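PDB 5V4A: glycosyltransferase (duf1792), which binds UDP and probably transfers sugars as a GT-D-type glycosyltransferase domain, the C-terminal part of a longer protein. Local coordinates for residues Val206-Leu211 / Tyr216-Ile221. Numbering follows the deposited sequence.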
ATOM      1  N   VAL A 206       4.960   3.314 -26.117  1.00 19.33           N
ATOM      2  CA  VAL A 206       5.308   4.487 -26.902  1.00 17.79           C
ATOM      3  C   VAL A 206       4.478   5.679 -26.467  1.00 15.08           C
ATOM      4  O   VAL A 206       4.952   6.822 -26.469  1.00 15.30           O
ATOM      5  CB  VAL A 206       5.109   4.188 -28.394  1.00 21.29           C
ATOM      6  CG1 VAL A 206       5.633   5.340 -29.214  1.00 16.77           C
ATOM      7  CG2 VAL A 206       5.769   2.871 -28.768  1.00 16.56           C
ATOM      8  N   LEU A 207       3.209   5.432 -26.137  1.00 16.28           N
ATOM      9  CA  LEU A 207       2.321   6.486 -25.674  1.00 14.20           C
ATOM     10  C   LEU A 207       2.850   7.122 -24.394  1.00 13.81           C
ATOM     11  O   LEU A 207       3.001   8.351 -24.312  1.00 13.98           O
ATOM     12  CB  LEU A 207       0.912   5.905 -25.479  1.00 13.73           C
ATOM     13  CG  LEU A 207      -0.254   6.839 -25.131  1.00 34.00           C
ATOM     14  CD1 LEU A 207      -0.281   8.092 -26.003  1.00 26.50           C
ATOM     15  CD2 LEU A 207      -1.599   6.108 -25.162  1.00 27.48           C
ATOM     16  N   VAL A 208       3.131   6.304 -23.375  1.00 16.06           N
ATOM     17  CA  VAL A 208       3.647   6.879 -22.133  1.00 13.08           C
ATOM     18  C   VAL A 208       4.924   7.663 -22.410  1.00 13.64           C
ATOM     19  O   VAL A 208       5.093   8.788 -21.930  1.00 13.67           O
ATOM     20  CB  VAL A 208       3.888   5.800 -21.067  1.00 12.67           C
ATOM     21  CG1 VAL A 208       4.719   6.430 -19.915  1.00 12.58           C
ATOM     22  CG2 VAL A 208       2.574   5.267 -20.539  1.00 15.44           C
ATOM     23  N   TYR A 209       5.863   7.062 -23.143  1.00 14.16           N
ATOM     24  CA  TYR A 209       7.114   7.771 -23.420  1.00 16.17           C
ATOM     25  C   TYR A 209       6.849   9.117 -24.079  1.00 15.12           C
ATOM     26  O   TYR A 209       7.376  10.152 -23.642  1.00 15.31           O
ATOM     27  CB  TYR A 209       8.038   6.933 -24.301  1.00 17.94           C
ATOM     28  CG  TYR A 209       9.340   7.652 -24.562  1.00 19.85           C
ATOM     29  CD1 TYR A 209      10.433   7.451 -23.751  1.00 24.49           C
ATOM     30  CD2 TYR A 209       9.462   8.557 -25.612  1.00 16.59           C
ATOM     31  CE1 TYR A 209      11.623   8.133 -23.978  1.00 16.72           C
ATOM     32  CE2 TYR A 209      10.649   9.249 -25.842  1.00 23.92           C
ATOM     33  CZ  TYR A 209      11.726   9.018 -25.029  1.00 28.12           C
ATOM     34  OH  TYR A 209      12.911   9.690 -25.247  1.00 36.24           O
ATOM     35  N   ASP A 210       6.027   9.125 -25.130  1.00 15.64           N
ATOM     36  CA  ASP A 210       5.764  10.361 -25.859  1.00 19.37           C
ATOM     37  C   ASP A 210       5.058  11.378 -24.977  1.00 21.98           C
ATOM     38  O   ASP A 210       5.331  12.580 -25.060  1.00 23.75           O
ATOM     39  CB  ASP A 210       4.923  10.077 -27.110  1.00 16.10           C
ATOM     40  CG  ASP A 210       5.739   9.534 -28.265  1.00 16.80           C
ATOM     41  OD1 ASP A 210       6.986   9.527 -28.188  1.00 30.19           O
ATOM     42  OD2 ASP A 210       5.125   9.117 -29.265  1.00 25.13           O
ATOM     43  N   LEU A 211       4.124  10.916 -24.146  1.00 14.70           N
ATOM     44  CA  LEU A 211       3.401  11.823 -23.266  1.00 14.36           C
ATOM     45  C   LEU A 211       4.309  12.408 -22.190  1.00 16.82           C
ATOM     46  O   LEU A 211       4.165  13.582 -21.840  1.00 18.09           O
ATOM     47  CB  LEU A 211       2.221  11.085 -22.626  1.00 13.61           C
ATOM     48  CG  LEU A 211       1.021  10.815 -23.530  1.00 24.19           C
ATOM     49  CD1 LEU A 211      -0.015   9.999 -22.768  1.00 22.78           C
ATOM     50  CD2 LEU A 211       0.431  12.115 -24.052  1.00 16.13           C
ATOM     51  N   TYR A 216       3.300  15.222 -19.271  1.00 19.07           N
ATOM     52  CA  TYR A 216       2.227  14.505 -18.586  1.00 17.71           C
ATOM     53  C   TYR A 216       2.791  13.400 -17.699  1.00 14.92           C
ATOM     54  O   TYR A 216       3.932  12.952 -17.864  1.00 16.21           O
ATOM     55  CB  TYR A 216       1.240  13.869 -19.572  1.00 14.20           C
ATOM     56  CG  TYR A 216       0.508  14.841 -20.468  1.00 21.94           C
ATOM     57  CD1 TYR A 216      -0.711  15.381 -20.084  1.00 18.76           C
ATOM     58  CD2 TYR A 216       1.032  15.211 -21.703  1.00 25.71           C
ATOM     59  CE1 TYR A 216      -1.385  16.273 -20.904  1.00 22.65           C
ATOM     60  CE2 TYR A 216       0.367  16.110 -22.526  1.00 24.01           C
ATOM     61  CZ  TYR A 216      -0.840  16.639 -22.116  1.00 25.36           C
ATOM     62  OH  TYR A 216      -1.513  17.527 -22.925  1.00 27.34           O
ATOM     63  N   ARG A 217       1.962  12.937 -16.763  1.00 16.93           N
ATOM     64  CA  ARG A 217       2.291  11.774 -15.952  1.00 16.59           C
ATOM     65  C   ARG A 217       1.400  10.613 -16.361  1.00 15.43           C
ATOM     66  O   ARG A 217       0.173  10.743 -16.391  1.00 13.24           O
ATOM     67  CB  ARG A 217       2.145  12.046 -14.452  1.00 20.37           C
ATOM     68  CG  ARG A 217       2.679  10.856 -13.672  1.00 23.79           C
ATOM     69  CD  ARG A 217       2.668  10.983 -12.171  1.00 34.32           C
ATOM     70  NE  ARG A 217       3.268   9.761 -11.635  1.00 38.57           N
ATOM     71  CZ  ARG A 217       2.945   9.155 -10.501  1.00 25.02           C
ATOM     72  NH1 ARG A 217       2.010   9.659  -9.708  1.00 22.52           N
ATOM     73  NH2 ARG A 217       3.606   8.053 -10.155  1.00 16.52           N
ATOM     74  N   ALA A 218       2.015   9.483 -16.672  1.00 16.82           N
ATOM     75  CA  ALA A 218       1.296   8.360 -17.246  1.00 14.02           C
ATOM     76  C   ALA A 218       1.896   7.072 -16.723  1.00 14.81           C
ATOM     77  O   ALA A 218       3.121   6.936 -16.653  1.00 14.82           O
ATOM     78  CB  ALA A 218       1.345   8.384 -18.784  1.00 12.95           C
ATOM     79  N   LEU A 219       1.024   6.127 -16.385  1.00 14.38           N
ATOM     80  CA  LEU A 219       1.414   4.817 -15.875  1.00 13.81           C
ATOM     81  C   LEU A 219       0.915   3.723 -16.814  1.00 12.65           C
ATOM     82  O   LEU A 219      -0.300   3.547 -16.985  1.00 12.55           O
ATOM     83  CB  LEU A 219       0.858   4.572 -14.479  1.00 12.86           C
ATOM     84  CG  LEU A 219       1.041   5.721 -13.500  1.00 13.65           C
ATOM     85  CD1 LEU A 219       0.171   5.472 -12.288  1.00 12.19           C
ATOM     86  CD2 LEU A 219       2.499   5.809 -13.147  1.00 17.26           C
ATOM     87  N   ASP A 220       1.858   2.982 -17.389  1.00 17.07           N
ATOM     88  CA  ASP A 220       1.574   1.784 -18.179  1.00 21.27           C
ATOM     89  C   ASP A 220       1.289   0.655 -17.202  1.00 12.96           C
ATOM     90  O   ASP A 220       2.218   0.128 -16.585  1.00 16.90           O
ATOM     91  CB  ASP A 220       2.769   1.462 -19.073  1.00 13.31           C
ATOM     92  CG  ASP A 220       2.699   0.070 -19.709  1.00 21.94           C
ATOM     93  OD1 ASP A 220       1.660  -0.598 -19.608  1.00 17.58           O
ATOM     94  OD2 ASP A 220       3.699  -0.358 -20.312  1.00 18.57           O
ATOM     95  N   ILE A 221       0.019   0.265 -17.060  1.00 12.84           N
ATOM     96  CA  ILE A 221      -0.322  -0.764 -16.085  1.00 12.83           C
ATOM     97  C   ILE A 221      -1.032  -1.958 -16.714  1.00 12.99           C
ATOM     98  O   ILE A 221      -1.505  -2.832 -15.992  1.00 13.19           O
ATOM     99  CB  ILE A 221      -1.147  -0.199 -14.909  1.00 22.46           C
ATOM    100  CG1 ILE A 221      -2.453   0.441 -15.391  1.00 21.50           C
ATOM    101  CG2 ILE A 221      -0.303   0.780 -14.095  1.00 13.39           C
ATOM    102  CD1 ILE A 221      -3.345   0.898 -14.245  1.00 16.58           C
TER
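Tyr216 N donates a hydrogen bond to Leu211 O over 3.2 Å. The bond is nearly straight at the hydrogen (163°). It joins the C-terminal part of helix 201-213 to the chain that leads into strand 218-220. These elements close a beta-alpha-beta unit with strand 195-199, within the GT-D fold. Helix and strand run almost antiparallel, and the axes of helix 206-211 and strand 218-220 approach to 8.3 Å. The same Leu211 O also lies at the edge of the Tyr216 ring, 3.5 Å from Tyr216 CD2. Leu211 CD2 meets Tyr216 CD2 at 3.9 Å, and the two side chains cross at a slant.

Further along, Val208 packs on the strand with both methyls. CG1 lies anti to the backbone N (chi1 168°) and reaches Ala218 O. Val208 CG2 rests against Ala218 CB at 3.8 Å and also comes near Asp220 N. Thr198 and Val26 add to the packing round Val208, from strands 195-199 and 24-27.

Asp220 belongs to the UDP pocket and touches the bound nucleotide. Its carboxylate forms salt bridges to Lys205 through OD2 and to Arg27 through OD1, which would fix its rotation. Both partners bind UDP, so Asp220 probably positions them beside the nucleotide. Toward residues 206-211 its side chain offers only CB: Asp220 CB lies 4.1 Å from Val208 CG2.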